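Local coordinates for beta-lactamase domain protein (Burkholderia ambifaria, PDB 5I0P), which binds two zinc ions in a metallo-beta-lactamase fold and probably acts as a metal-dependent hydrolase, at residues A[42-47]-A[76-81]; A[311-316]-A[333-338]. One frame throughout, in Å; residues are numbered along the deposited sequence.

In the fold
The two contacts lie in different parts of the chain, with centres about 31 Å apart and nearest atoms about 11 Å apart. They share no helix or strand. Contact 1 joins strand 37-43, and the loop that follows it, to helix 76-88 in the metallo-beta-lactamase region, and Leu-44, just after the strand, comes near the zinc site. It is partly buried. Contact 2 pairs helix 313-320 with helix 333-347 in the C-terminal domain, away from the metals, and it is buried. Neither has a hydrogen bond across it. Contact 1 mixes aliphatic, sulfur and histidine-edge contacts. Contact 2 relies on alanine methyls, one leucine and one isoleucine.

Contact 1. Residues A[42-47]-A[76-81]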
loop_
_atom_site.group_PDB
_atom_site.type_symbol
_atom_site.label_atom_id
_atom_site.label_comp_id
_atom_site.label_asym_id
_atom_site.label_seq_id
_atom_site.Cartn_x
_atom_site.Cartn_y
_atom_site.Cartn_z
ATOM N N MET A 42 -8.568 8.729 -7.993
ATOM C CA MET A 42 -9.507 9.291 -7.043
ATOM C C MET A 42 -8.844 10.355 -6.157
ATOM O O MET A 42 -7.688 10.205 -5.746
ATOM C CB MET A 42 -10.100 8.192 -6.154
ATOM C CG MET A 42 -11.063 7.211 -6.913
ATOM S SD MET A 42 -12.558 8.077 -7.531
ATOM C CE MET A 42 -13.487 6.564 -7.932
ATOM N N PRO A 43 -9.544 11.443 -5.858
ATOM C CA PRO A 43 -8.989 12.440 -4.934
ATOM C C PRO A 43 -8.982 11.933 -3.504
ATOM O O PRO A 43 -9.882 11.208 -3.078
ATOM C CB PRO A 43 -9.953 13.616 -5.074
ATOM C CG PRO A 43 -11.274 12.939 -5.390
ATOM C CD PRO A 43 -10.895 11.805 -6.321
ATOM N N LEU A 44 -7.948 12.312 -2.764
ATOM C CA LEU A 44 -7.908 12.073 -1.333
ATOM C C LEU A 44 -7.706 13.414 -0.643
ATOM O O LEU A 44 -7.084 14.300 -1.222
ATOM C CB LEU A 44 -6.795 11.087 -0.953
ATOM C CG LEU A 44 -7.053 9.656 -1.443
ATOM C CD1 LEU A 44 -5.870 8.799 -1.210
ATOM C CD2 LEU A 44 -8.310 9.006 -0.803
ATOM N N PRO A 45 -8.285 13.620 0.561
ATOM C CA PRO A 45 -8.173 14.921 1.242
ATOM C C PRO A 45 -7.026 15.021 2.238
ATOM O O PRO A 45 -7.189 15.642 3.294
ATOM C CB PRO A 45 -9.518 15.027 1.964
ATOM C CG PRO A 45 -9.775 13.554 2.358
ATOM C CD PRO A 45 -9.214 12.712 1.254
ATOM N N PHE A 46 -5.879 14.425 1.924
ATOM C CA PHE A 46 -4.700 14.399 2.779
ATOM C C PHE A 46 -3.546 14.943 1.969
ATOM O O PHE A 46 -3.718 15.320 0.811
ATOM C CB PHE A 46 -4.334 12.982 3.227
ATOM C CG PHE A 46 -5.489 12.178 3.685
ATOM C CD1 PHE A 46 -6.309 12.630 4.708
ATOM C CD2 PHE A 46 -5.791 10.985 3.040
ATOM C CE1 PHE A 46 -7.395 11.880 5.107
ATOM C CE2 PHE A 46 -6.865 10.224 3.424
ATOM C CZ PHE A 46 -7.676 10.662 4.457
ATOM N N SER A 47 -2.350 14.937 2.568
ATOM C CA SER A 47 -1.140 15.336 1.846
ATOM C C SER A 47 -0.888 14.412 0.669
ATOM O O SER A 47 -0.359 14.831 -0.370
ATOM C CB SER A 47 0.063 15.364 2.783
ATOM O OG SER A 47 0.454 16.712 3.002
ATOM N N GLU A 76 -17.782 11.431 -0.034
ATOM C CA GLU A 76 -18.775 11.861 -1.018
ATOM C C GLU A 76 -18.152 12.019 -2.399
ATOM O O GLU A 76 -18.730 11.592 -3.408
ATOM C CB GLU A 76 -19.417 13.186 -0.586
ATOM N N ALA A 77 -16.940 12.554 -2.453
ATOM C CA ALA A 77 -16.299 12.795 -3.739
ATOM C C ALA A 77 -16.019 11.486 -4.453
ATOM O O ALA A 77 -16.438 11.295 -5.600
ATOM C CB ALA A 77 -14.999 13.596 -3.547
ATOM N N ILE A 78 -15.412 10.524 -3.753
ATOM C CA ILE A 78 -15.053 9.283 -4.422
ATOM C C ILE A 78 -16.309 8.502 -4.793
ATOM O O ILE A 78 -16.435 8.000 -5.921
ATOM C CB ILE A 78 -14.089 8.464 -3.542
ATOM C CG1 ILE A 78 -12.754 9.223 -3.412
ATOM C CG2 ILE A 78 -13.907 7.049 -4.077
ATOM C CD1 ILE A 78 -11.575 8.436 -2.775
ATOM N N ARG A 79 -17.271 8.418 -3.871
ATOM C CA ARG A 79 -18.507 7.686 -4.138
ATOM C C ARG A 79 -19.177 8.220 -5.402
ATOM O O ARG A 79 -19.603 7.453 -6.280
ATOM C CB ARG A 79 -19.423 7.826 -2.921
ATOM C CG ARG A 79 -19.933 6.555 -2.314
ATOM C CD ARG A 79 -19.956 6.579 -0.780
ATOM N NE ARG A 79 -20.579 7.760 -0.173
ATOM C CZ ARG A 79 -20.122 8.338 0.943
ATOM N NH1 ARG A 79 -19.014 7.867 1.540
ATOM N NH2 ARG A 79 -20.745 9.396 1.458
ATOM N N THR A 80 -19.250 9.557 -5.508
ATOM C CA THR A 80 -19.847 10.220 -6.655
ATOM C C THR A 80 -19.114 9.842 -7.935
ATOM O O THR A 80 -19.748 9.618 -8.979
ATOM C CB THR A 80 -19.809 11.747 -6.458
ATOM O OG1 THR A 80 -20.547 12.124 -5.286
ATOM C CG2 THR A 80 -20.430 12.477 -7.683
ATOM N N HIS A 81 -17.771 9.785 -7.879
ATOM C CA HIS A 81 -16.995 9.436 -9.067
ATOM C C HIS A 81 -17.173 7.960 -9.445
ATOM O O HIS A 81 -17.230 7.618 -10.635
ATOM C CB HIS A 81 -15.521 9.779 -8.848
ATOM C CG HIS A 81 -15.245 11.250 -8.711
ATOM N ND1 HIS A 81 -16.045 12.221 -9.280
ATOM C CD2 HIS A 81 -14.243 11.916 -8.082
ATOM C CE1 HIS A 81 -15.552 13.416 -9.000
ATOM N NE2 HIS A 81 -14.456 13.261 -8.284
#
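Met-42 and Ile-78 join the end of strand 37-43 to the first turns of helix 76-88. This is helix-on-sheet packing in the metallo-beta-lactamase fold.

Aliphatic contacts form the centre. Ile-78 sends its long branch to the strand, and CD1 lies 3.7 Å from Met-42 CB. The same methyl meets Leu-44 CD2 at 3.9 Å, although the CB of Leu-44 points away from the helix. The CG2 branch of Ile-78 lies along the far end of the methionine, near SD and CE. Ile-73 and Leu-110 also touch Ile-78. Leu-44 carries the contact toward the metal site: its side chain is about 4 Å from those of the zinc ligands Asp-106 and His-277.

Sulfur and ring contacts lie one turn further along the helix. The Met-42 chain bends at chi2 (-64°), which swings SD over toward the helix, 3.7 Å from His-81 CB. SD sits at the edge of the imidazole, 5.2 Å from its centroid and 83° off the ring normal. Pro-43 meets the same ring at its edge, with CD 3.8 Å from His-81 CD2. Ala-77 O of its own helix lies over one face of the imidazole, toward the rim.

No hydrogen bond crosses. The backbone oxygen of Pro-43 instead meets a methyl, with O 3.3 Å from Ile-78 CD1.

Contact 2. Residues A[311-316]-A[333-338]; sequences MSAAGI and FALGEA
Ala-313 and Ala-338 bring the two helices together, with CA atoms 5.5 Å apart. Both CB atoms point across the contact. The small side chains let the backbones come close.

The tight part sets methyl groups against methyls and against the backbone of helix 313-320. Ala-338 CB rests against that helix at two points, Ala-313 O (3.6 Å) and Ile-316 CG2 (3.7 Å). The CB of Ile-316 also points across, but its CG1 branch leads away, and the side chain packs on Val-302 and Ala-305 of helix 284-308. Val-317 also touches Ala-338, and Leu-342 of helix 333-347 touches Ala-313 and Ile-316.

Leu-335 makes the other end of the contact. Its CG is anti to the backbone N (chi1 176°), and with chi2 at 95° this brings CD1 toward helix 313-320. CD1 comes over the first turn of that helix, 3.6 Å from Ala-313 CB and 3.5 Å from Ala-314 N. These contacts are close as well. The looser flank is Ala-314 CB, which points away and stays 4.2 Å from Leu-335 CD1, and both residues are partly exposed. His-160 also touches Leu-335 here, and its backbone is hydrogen-bonded to that of Ala-314.

No hydrogen bond joins the two segments. The start of helix 313-320 is held from within. Ser-312 is its N-cap, and its OG accepts from Gly-315 N at 3.2 Å with an N-H...O angle of 157°. Two packed helices, with the antiparallel strands 352-355 and 361-364 after them, are consistent with a winged-helix type of domain.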
loop_
_atom_site.group_PDB
_atom_site.type_symbol
_atom_site.label_atom_id
_atom_site.label_comp_id
_atom_site.label_asym_id
_atom_site.label_seq_id
_atom_site.Cartn_x
_atom_site.Cartn_y
_atom_site.Cartn_z
ATOM N N MET A 311 19.901 7.680 21.989
ATOM C CA MET A 311 18.784 8.406 21.399
ATOM C C MET A 311 17.470 7.644 21.571
ATOM O O MET A 311 17.414 6.418 21.387
ATOM C CB MET A 311 19.031 8.644 19.896
ATOM C CG MET A 311 20.280 9.452 19.550
ATOM S SD MET A 311 20.076 11.120 20.159
ATOM C CE MET A 311 18.771 11.663 19.038
ATOM N N SER A 312 16.394 8.378 21.872
ATOM C CA SER A 312 15.069 7.797 21.832
ATOM C C SER A 312 14.465 8.006 20.436
ATOM O O SER A 312 14.963 8.810 19.617
ATOM C CB SER A 312 14.174 8.418 22.892
ATOM O OG SER A 312 13.728 9.719 22.483
ATOM N N ALA A 313 13.357 7.289 20.177
ATOM C CA ALA A 313 12.677 7.489 18.906
ATOM C C ALA A 313 12.266 8.950 18.725
ATOM O O ALA A 313 12.383 9.488 17.621
ATOM C CB ALA A 313 11.471 6.561 18.780
ATOM N N ALA A 314 11.768 9.607 19.786
ATOM C CA ALA A 314 11.416 11.027 19.665
ATOM C C ALA A 314 12.620 11.867 19.291
ATOM O O ALA A 314 12.490 12.826 18.520
ATOM C CB ALA A 314 10.824 11.580 20.959
ATOM N N GLY A 315 13.801 11.525 19.828
ATOM C CA GLY A 315 15.021 12.246 19.476
ATOM C C GLY A 315 15.468 12.048 18.038
ATOM O O GLY A 315 16.181 12.895 17.479
ATOM N N ILE A 316 15.089 10.922 17.427
ATOM C CA ILE A 316 15.491 10.665 16.052
ATOM C C ILE A 316 14.612 11.450 15.070
ATOM O O ILE A 316 15.031 11.744 13.946
ATOM C CB ILE A 316 15.490 9.154 15.780
ATOM C CG1 ILE A 316 16.653 8.515 16.547
ATOM C CG2 ILE A 316 15.602 8.849 14.284
ATOM C CD1 ILE A 316 17.998 9.228 16.299
ATOM N N PHE A 333 3.115 9.926 13.640
ATOM C CA PHE A 333 3.496 8.978 12.598
ATOM C C PHE A 333 5.006 8.912 12.459
ATOM O O PHE A 333 5.580 7.826 12.295
ATOM C CB PHE A 333 2.851 9.371 11.263
ATOM N N ALA A 334 5.672 10.065 12.586
ATOM C CA ALA A 334 7.105 10.129 12.351
ATOM C C ALA A 334 7.872 9.314 13.380
ATOM O O ALA A 334 8.950 8.800 13.074
ATOM C CB ALA A 334 7.577 11.584 12.349
ATOM N N LEU A 335 7.359 9.240 14.609
ATOM C CA LEU A 335 7.976 8.414 15.638
ATOM C C LEU A 335 7.996 6.949 15.211
ATOM O O LEU A 335 9.034 6.277 15.298
ATOM C CB LEU A 335 7.199 8.600 16.938
ATOM C CG LEU A 335 7.546 7.796 18.182
ATOM C CD1 LEU A 335 8.478 8.622 19.019
ATOM C CD2 LEU A 335 6.255 7.456 18.946
ATOM N N GLY A 336 6.880 6.472 14.657
ATOM C CA GLY A 336 6.837 5.113 14.163
ATOM C C GLY A 336 7.858 4.859 13.074
ATOM O O GLY A 336 8.434 3.767 12.991
ATOM N N GLU A 337 8.083 5.849 12.207
ATOM C CA GLU A 337 9.100 5.664 11.181
ATOM C C GLU A 337 10.495 5.670 11.805
ATOM O O GLU A 337 11.379 4.908 11.387
ATOM C CB GLU A 337 8.948 6.736 10.097
ATOM C CG GLU A 337 9.800 6.520 8.835
ATOM C CD GLU A 337 9.017 5.924 7.656
ATOM O OE1 GLU A 337 9.412 4.834 7.181
ATOM O OE2 GLU A 337 8.016 6.537 7.200
ATOM N N ALA A 338 10.724 6.540 12.795
ATOM C CA ALA A 338 12.013 6.528 13.486
ATOM C C ALA A 338 12.230 5.193 14.202
ATOM O O ALA A 338 13.317 4.612 14.127
ATOM C CB ALA A 338 12.107 7.717 14.445
#